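Local coordinates for protein glucanase (Klebsiella pneumoniae, PDB 5GY3) that probably hydrolyses internal beta-1,4-glucosidic linkages in cellulose, lichenin and cereal beta-glucans, as a family 8 glycoside hydrolase, at residues A296-K299 with Q300-W303; D217-R220 with I221-Y224; A160-R164 with T165-A169. One frame throughout, in Å; residues are numbered along the deposited sequence.

Contact 1: A296-K299 with Q300-W303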
loop_
_atom_site.group_PDB
_atom_site.type_symbol
_atom_site.label_atom_id
_atom_site.label_comp_id
_atom_site.label_asym_id
_atom_site.label_seq_id
_atom_site.Cartn_x
_atom_site.Cartn_y
_atom_site.Cartn_z
ATOM N N ALA A 296 -0.108 1.732 -13.892
ATOM C CA ALA A 296 0.018 3.187 -13.941
ATOM C C ALA A 296 0.265 3.772 -12.556
ATOM O O ALA A 296 1.061 4.706 -12.401
ATOM C CB ALA A 296 -1.242 3.798 -14.556
ATOM N N SER A 297 -0.409 3.235 -11.538
ATOM C CA SER A 297 -0.224 3.728 -10.178
ATOM C C SER A 297 1.189 3.439 -9.678
ATOM O O SER A 297 1.866 4.325 -9.146
ATOM C CB SER A 297 -1.262 3.094 -9.246
ATOM O OG SER A 297 -2.587 3.343 -9.685
ATOM N N LEU A 298 1.650 2.196 -9.843
ATOM C CA LEU A 298 2.977 1.825 -9.358
ATOM C C LEU A 298 4.071 2.628 -10.043
ATOM O O LEU A 298 5.049 3.025 -9.402
ATOM C CB LEU A 298 3.215 0.327 -9.569
ATOM C CG LEU A 298 2.606 -0.648 -8.568
ATOM C CD1 LEU A 298 3.045 -2.067 -8.938
ATOM C CD2 LEU A 298 3.035 -0.320 -7.154
ATOM N N LYS A 299 3.943 2.852 -11.353
ATOM C CA LYS A 299 4.944 3.650 -12.053
ATOM C C LYS A 299 5.139 4.998 -11.376
ATOM O O LYS A 299 6.271 5.459 -11.202
ATOM C CB LYS A 299 4.534 3.858 -13.508
ATOM C CG LYS A 299 4.748 2.658 -14.414
ATOM C CD LYS A 299 4.465 3.075 -15.845
ATOM C CE LYS A 299 4.885 2.008 -16.853
ATOM N NZ LYS A 299 4.621 2.490 -18.255
ATOM N N GLN A 300 4.043 5.637 -10.984
ATOM C CA GLN A 300 4.147 6.971 -10.416
ATOM C C GLN A 300 4.537 6.942 -8.947
ATOM O O GLN A 300 5.198 7.871 -8.476
ATOM C CB GLN A 300 2.833 7.712 -10.583
ATOM C CG GLN A 300 2.506 8.033 -12.021
ATOM C CD GLN A 300 1.099 8.528 -12.140
ATOM O OE1 GLN A 300 0.846 9.731 -12.059
ATOM N NE2 GLN A 300 0.165 7.605 -12.304
ATOM N N LEU A 301 4.114 5.909 -8.210
ATOM C CA LEU A 301 4.521 5.783 -6.815
ATOM C C LEU A 301 6.017 5.522 -6.704
ATOM O O LEU A 301 6.678 6.021 -5.781
ATOM C CB LEU A 301 3.739 4.662 -6.145
ATOM C CG LEU A 301 2.238 4.879 -5.983
ATOM C CD1 LEU A 301 1.579 3.570 -5.599
ATOM C CD2 LEU A 301 1.968 5.962 -4.936
ATOM N N VAL A 302 6.567 4.743 -7.641
ATOM C CA VAL A 302 8.010 4.517 -7.668
ATOM C C VAL A 302 8.745 5.832 -7.888
ATOM O O VAL A 302 9.735 6.128 -7.211
ATOM C CB VAL A 302 8.361 3.465 -8.742
ATOM C CG1 VAL A 302 9.844 3.488 -9.057
ATOM C CG2 VAL A 302 7.961 2.088 -8.250
ATOM N N TRP A 303 8.248 6.657 -8.812
ATOM C CA TRP A 303 8.855 7.960 -9.058
ATOM C C TRP A 303 8.781 8.847 -7.820
ATOM O O TRP A 303 9.776 9.482 -7.443
ATOM C CB TRP A 303 8.169 8.632 -10.246
ATOM C CG TRP A 303 8.772 9.956 -10.614
ATOM C CD1 TRP A 303 8.181 11.182 -10.512
ATOM C CD2 TRP A 303 10.091 10.184 -11.122
ATOM N NE1 TRP A 303 9.049 12.160 -10.939
ATOM C CE2 TRP A 303 10.228 11.574 -11.318
ATOM C CE3 TRP A 303 11.169 9.348 -11.437
ATOM C CZ2 TRP A 303 11.401 12.147 -11.814
ATOM C CZ3 TRP A 303 12.330 9.916 -11.930
ATOM C CH2 TRP A 303 12.436 11.304 -12.116
#

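Contact 2: D217-R220 with I221-Y224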
loop_
_atom_site.group_PDB
_atom_site.type_symbol
_atom_site.label_atom_id
_atom_site.label_comp_id
_atom_site.label_asym_id
_atom_site.label_seq_id
_atom_site.Cartn_x
_atom_site.Cartn_y
_atom_site.Cartn_z
ATOM N N ASP A 217 0.227 -7.974 -4.081
ATOM C CA ASP A 217 0.298 -7.252 -2.813
ATOM C C ASP A 217 1.747 -7.122 -2.352
ATOM O O ASP A 217 2.245 -6.007 -2.126
ATOM C CB ASP A 217 -0.527 -7.957 -1.732
ATOM C CG ASP A 217 -2.006 -7.582 -1.764
ATOM O OD1 ASP A 217 -2.415 -6.720 -2.577
ATOM O OD2 ASP A 217 -2.757 -8.149 -0.951
ATOM N N ALA A 218 2.443 -8.258 -2.257
ATOM C CA ALA A 218 3.752 -8.297 -1.608
ATOM C C ALA A 218 4.792 -7.448 -2.326
ATOM O O ALA A 218 5.713 -6.934 -1.673
ATOM C CB ALA A 218 4.229 -9.745 -1.510
ATOM N N ILE A 219 4.656 -7.280 -3.648
ATOM C CA ILE A 219 5.624 -6.497 -4.411
ATOM C C ILE A 219 5.675 -5.043 -3.941
ATOM O O ILE A 219 6.663 -4.348 -4.190
ATOM C CB ILE A 219 5.291 -6.607 -5.916
ATOM C CG1 ILE A 219 6.442 -6.069 -6.772
ATOM C CG2 ILE A 219 4.006 -5.854 -6.234
ATOM C CD1 ILE A 219 7.764 -6.760 -6.495
ATOM N N ARG A 220 4.649 -4.560 -3.235
ATOM C CA ARG A 220 4.721 -3.209 -2.685
ATOM C C ARG A 220 5.683 -3.101 -1.506
ATOM O O ARG A 220 6.066 -1.982 -1.145
ATOM C CB ARG A 220 3.328 -2.733 -2.260
ATOM C CG ARG A 220 2.444 -2.441 -3.450
ATOM C CD ARG A 220 1.155 -1.755 -3.039
ATOM N NE ARG A 220 0.454 -2.518 -2.010
ATOM C CZ ARG A 220 -0.551 -3.355 -2.246
ATOM N NH1 ARG A 220 -0.975 -3.536 -3.491
ATOM N NH2 ARG A 220 -1.133 -4.003 -1.235
ATOM N N ILE A 221 6.071 -4.228 -0.897
ATOM C CA ILE A 221 6.949 -4.175 0.275
ATOM C C ILE A 221 8.288 -3.523 -0.052
ATOM O O ILE A 221 8.704 -2.606 0.679
ATOM C CB ILE A 221 7.094 -5.586 0.881
ATOM C CG1 ILE A 221 5.729 -6.088 1.369
ATOM C CG2 ILE A 221 8.155 -5.633 2.012
ATOM C CD1 ILE A 221 5.691 -7.596 1.744
ATOM N N PRO A 222 9.014 -3.926 -1.101
ATOM C CA PRO A 222 10.271 -3.228 -1.405
ATOM C C PRO A 222 10.060 -1.786 -1.817
ATOM O O PRO A 222 10.937 -0.943 -1.577
ATOM C CB PRO A 222 10.880 -4.065 -2.539
ATOM C CG PRO A 222 9.718 -4.827 -3.124
ATOM C CD PRO A 222 8.821 -5.111 -1.961
ATOM N N LEU A 223 8.922 -1.471 -2.432
ATOM C CA LEU A 223 8.579 -0.076 -2.662
ATOM C C LEU A 223 8.527 0.692 -1.348
ATOM O O LEU A 223 9.181 1.728 -1.199
ATOM C CB LEU A 223 7.243 0.024 -3.397
ATOM C CG LEU A 223 6.568 1.401 -3.432
ATOM C CD1 LEU A 223 7.405 2.436 -4.204
ATOM C CD2 LEU A 223 5.193 1.258 -4.063
ATOM N N TYR A 224 7.764 0.194 -0.367
ATOM C CA TYR A 224 7.649 0.952 0.881
ATOM C C TYR A 224 8.962 0.956 1.660
ATOM O O TYR A 224 9.304 1.964 2.296
ATOM C CB TYR A 224 6.518 0.390 1.741
ATOM C CG TYR A 224 5.139 0.552 1.154
ATOM C CD1 TYR A 224 4.769 1.706 0.472
ATOM C CD2 TYR A 224 4.193 -0.463 1.293
ATOM C CE1 TYR A 224 3.476 1.842 -0.056
ATOM C CE2 TYR A 224 2.921 -0.338 0.770
ATOM C CZ TYR A 224 2.564 0.811 0.095
ATOM O OH TYR A 224 1.280 0.916 -0.410
HETATM O O HOH W 1 -0.377 -1.249 0.633
#

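Contact 3: A160-R164 with T165-A169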
loop_
_atom_site.group_PDB
_atom_site.type_symbol
_atom_site.label_atom_id
_atom_site.label_comp_id
_atom_site.label_asym_id
_atom_site.label_seq_id
_atom_site.Cartn_x
_atom_site.Cartn_y
_atom_site.Cartn_z
ATOM N N ALA A 160 5.885 9.304 8.914
ATOM C CA ALA A 160 5.243 10.611 8.830
ATOM C C ALA A 160 4.236 10.806 9.952
ATOM O O ALA A 160 4.174 11.886 10.556
ATOM C CB ALA A 160 4.554 10.779 7.472
ATOM N N PHE A 161 3.428 9.780 10.240
ATOM C CA PHE A 161 2.478 9.885 11.348
ATOM C C PHE A 161 3.200 10.214 12.650
ATOM O O PHE A 161 2.781 11.100 13.409
ATOM C CB PHE A 161 1.699 8.579 11.519
ATOM C CG PHE A 161 0.848 8.180 10.333
ATOM C CD1 PHE A 161 0.486 9.094 9.360
ATOM C CD2 PHE A 161 0.405 6.865 10.218
ATOM C CE1 PHE A 161 -0.315 8.714 8.273
ATOM C CE2 PHE A 161 -0.396 6.473 9.149
ATOM C CZ PHE A 161 -0.748 7.402 8.163
ATOM N N ALA A 162 4.284 9.486 12.931
ATOM C CA ALA A 162 5.000 9.667 14.192
ATOM C C ALA A 162 5.529 11.086 14.357
ATOM O O ALA A 162 5.593 11.596 15.479
ATOM C CB ALA A 162 6.152 8.671 14.290
ATOM N N GLU A 163 5.931 11.732 13.262
ATOM C CA GLU A 163 6.419 13.104 13.352
ATOM C C GLU A 163 5.326 14.091 13.741
ATOM O O GLU A 163 5.646 15.208 14.170
ATOM C CB GLU A 163 7.023 13.536 12.033
ATOM C CG GLU A 163 8.124 12.633 11.533
ATOM C CD GLU A 163 8.706 13.136 10.226
ATOM O OE1 GLU A 163 8.001 13.094 9.188
ATOM O OE2 GLU A 163 9.867 13.591 10.229
ATOM N N ARG A 164 4.060 13.717 13.558
ATOM C CA ARG A 164 2.876 14.546 13.743
ATOM C C ARG A 164 2.167 14.259 15.062
ATOM O O ARG A 164 1.791 15.193 15.779
ATOM C CB ARG A 164 1.916 14.308 12.557
ATOM C CG ARG A 164 0.463 14.786 12.726
ATOM C CD ARG A 164 0.327 16.271 12.447
ATOM N NE ARG A 164 -0.996 16.778 12.790
ATOM C CZ ARG A 164 -1.294 18.069 12.859
ATOM N NH1 ARG A 164 -0.358 18.974 12.613
ATOM N NH2 ARG A 164 -2.526 18.455 13.184
ATOM N N THR A 165 1.997 12.989 15.418
ATOM C CA THR A 165 1.120 12.657 16.532
ATOM C C THR A 165 1.400 11.234 16.996
ATOM O O THR A 165 1.880 10.398 16.218
ATOM C CB THR A 165 -0.361 12.822 16.130
ATOM O OG1 THR A 165 -1.204 12.621 17.275
ATOM C CG2 THR A 165 -0.757 11.846 15.011
ATOM N N HIS A 166 1.096 10.973 18.275
ATOM C CA HIS A 166 1.245 9.645 18.872
ATOM C C HIS A 166 2.605 9.050 18.514
ATOM O O HIS A 166 2.707 7.905 18.068
ATOM C CB HIS A 166 0.121 8.697 18.433
ATOM C CG HIS A 166 -1.255 9.125 18.845
ATOM N ND1 HIS A 166 -1.898 10.206 18.285
ATOM C CD2 HIS A 166 -2.124 8.592 19.740
ATOM C CE1 HIS A 166 -3.098 10.333 18.822
ATOM N NE2 HIS A 166 -3.260 9.370 19.715
ATOM N N LEU A 167 3.658 9.854 18.693
ATOM C CA LEU A 167 4.983 9.448 18.223
ATOM C C LEU A 167 5.382 8.073 18.749
ATOM O O LEU A 167 5.848 7.211 17.990
ATOM C CB LEU A 167 6.017 10.503 18.630
ATOM C CG LEU A 167 7.479 10.225 18.276
ATOM C CD1 LEU A 167 8.188 11.541 18.019
ATOM C CD2 LEU A 167 8.195 9.465 19.384
ATOM N N THR A 168 5.246 7.858 20.061
ATOM C CA THR A 168 5.714 6.599 20.635
ATOM C C THR A 168 4.971 5.400 20.047
ATOM O O THR A 168 5.593 4.383 19.705
ATOM C CB THR A 168 5.565 6.628 22.153
ATOM O OG1 THR A 168 6.197 7.814 22.657
ATOM C CG2 THR A 168 6.223 5.392 22.764
ATOM N N ALA A 169 3.641 5.496 19.920
ATOM C CA ALA A 169 2.881 4.348 19.419
ATOM C C ALA A 169 3.222 4.043 17.961
ATOM O O ALA A 169 3.332 2.869 17.566
ATOM C CB ALA A 169 1.375 4.600 19.573
#

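Contact 1: A296-K299 with Q300-W303
Q300 reaches back one turn of helix 293-307 to A296, and its amide NE2 gives A296 O a hydrogen bond of 3.0 Å. The N-H points almost straight at the oxygen, 176° at the hydrogen. The acceptor lies in the Q300 amide plane, yet the donor comes in from above the A296 carbonyl plane, 57° out of it. With CG beside the backbone N (chi1 -68°) and the chain extended beyond, Q300 runs along the helix toward that carbonyl.

The tight part follows the buried flank. L301 CG lies 3.2 Å from S297 O, which also takes the L301 N bond at 2.9 Å; V302 CG2 sits 3.3 Å from L298 O. On the solvent side the turn slackens: W303 N reaches K299 O only weakly, at 3.3 Å. The indole of W303 leads away toward P285, and K299 sends its ammonium to a salt bridge with D291.

Q300 N itself makes a weak bond to A296 O, at 3.4 Å. The side-chain amide therefore supplements a poor main-chain bond, and the side chain of Q300, buried among W4, Y7 and L38, finds an acceptor for its NE2 within its own helix.

Contact 2: D217-R220 with I221-Y224
I221 N meets A218 O at 2.8 Å, a bond that overlaps the type I turn D217-R220, itself closed by R220 N to D217 O, and Y224 N then meets R220 O at 2.9 Å, which brings the chain from turn into helix 220-228. The bond from I221 N spans three residues, and its donor stands 48° above the A218 carbonyl plane. P222 has no N-H to donate, and its CD packs 3.2 Å from I219 O.

R220 and Y224 carry the side-chain contact. They run side by side and point the same way, Y224 CE2 lying 3.9 Å from R220 CB, while the guanidinium and ring planes are turned 53° apart. The arginine chain bends at chi3 (-54°), which swings the guanidinium toward D217. One water joins the two polar ends: it lies in the plane of the Y224 ring at its edge and accepts from the hydroxyl OH at 2.9 Å. The same water takes a weak bond from R220 NE at 3.0 Å.

D217 holds the other end of the group. Its OD1 forms a salt bridge with R220 NH2 at 3.3 Å, a weak bond by its angle, while its backbone O lies 3.8 Å above the centre of the R220 guanidinium plane. D217 OD2 is in turn held by N149, a second-shell brace.

R220 also has long, weak ion pairs with E30 and with D87; D87 is the predicted nucleophile. The guanidinium thus probably contributes positive potential beside the predicted active site, with its orientation apparently limited by D217 and the water, and a water that accepts from both R220 and Y224 can direct its own hydrogens elsewhere.

Contact 3: A160-R164 with T165-A169
A162 and L167 meet across a tight helical hairpin, in which the chain passes from helix 155-164 to helix 167-183 through T165 and H166; such hairpins build the (alpha/alpha)6 barrel known for family 8 glycoside hydrolases.

Backbone hydrogen bonding converges on one carbonyl. T165 N and R164 N both donate to F161 O, each at 2.9 Å, so a single oxygen gathers two N-H groups at the junction. T165 then turns extended, and H166, at the N-cap of helix 167-183, has left-handed backbone angles (47/48°).

Polar side chains add further bonds. T165 OG1 and H166 ND1 share a hydrogen bond of 2.7 Å, and T165 CB lies at the edge of the imidazole, in its plane. R164 leads off to a salt bridge with D113 of helix 106-123, which ties the turn to a neighbouring helix. Its aliphatic start stays close, with R164 CG 3.9 Å from T165 CG2.

Carbon contacts are few and partly at the surface. The apolar pair across the junction is A162 CB with L167 CG, 4.5 Å apart. The F161 ring leads away from T165-A169 but meets W170, further along helix 167-183, edge-to-face.

Approaches of carbon to a carbonyl oxygen form a separate group, all on A162 O. L167 CA makes a CA-H...O contact with A162 O at 3.5 Å. L167 has CG anti to the backbone N (chi1 178°), which lays the side chain back over this oxygen: L167 CB stands 3.4 Å from A162 O, and L167 CD1 3.6 Å from it.

Overall arrangement
Contacts 1 and 2 are buried and adjoin each other: their centres are 12 Å apart, and L223 of helix 220-228 packs on L298, L301 and V302 of helix 293-307. Both pack against helix 268-278 as well. Contact 3 is only partly buried, its centre 22 Å from that of contact 2 and 26 Å from that of contact 1, and it joins helices 155-164 and 167-183 instead. Their chemistry follows their place. Contact 1 is mid-helix, with a neutral amide reinforcing one weak main-chain bond; contact 2, nearest the predicted nucleophile, gathers charge and an ordered water; contact 3 is a turn in which R164 pairs with D113 of helix 106-123.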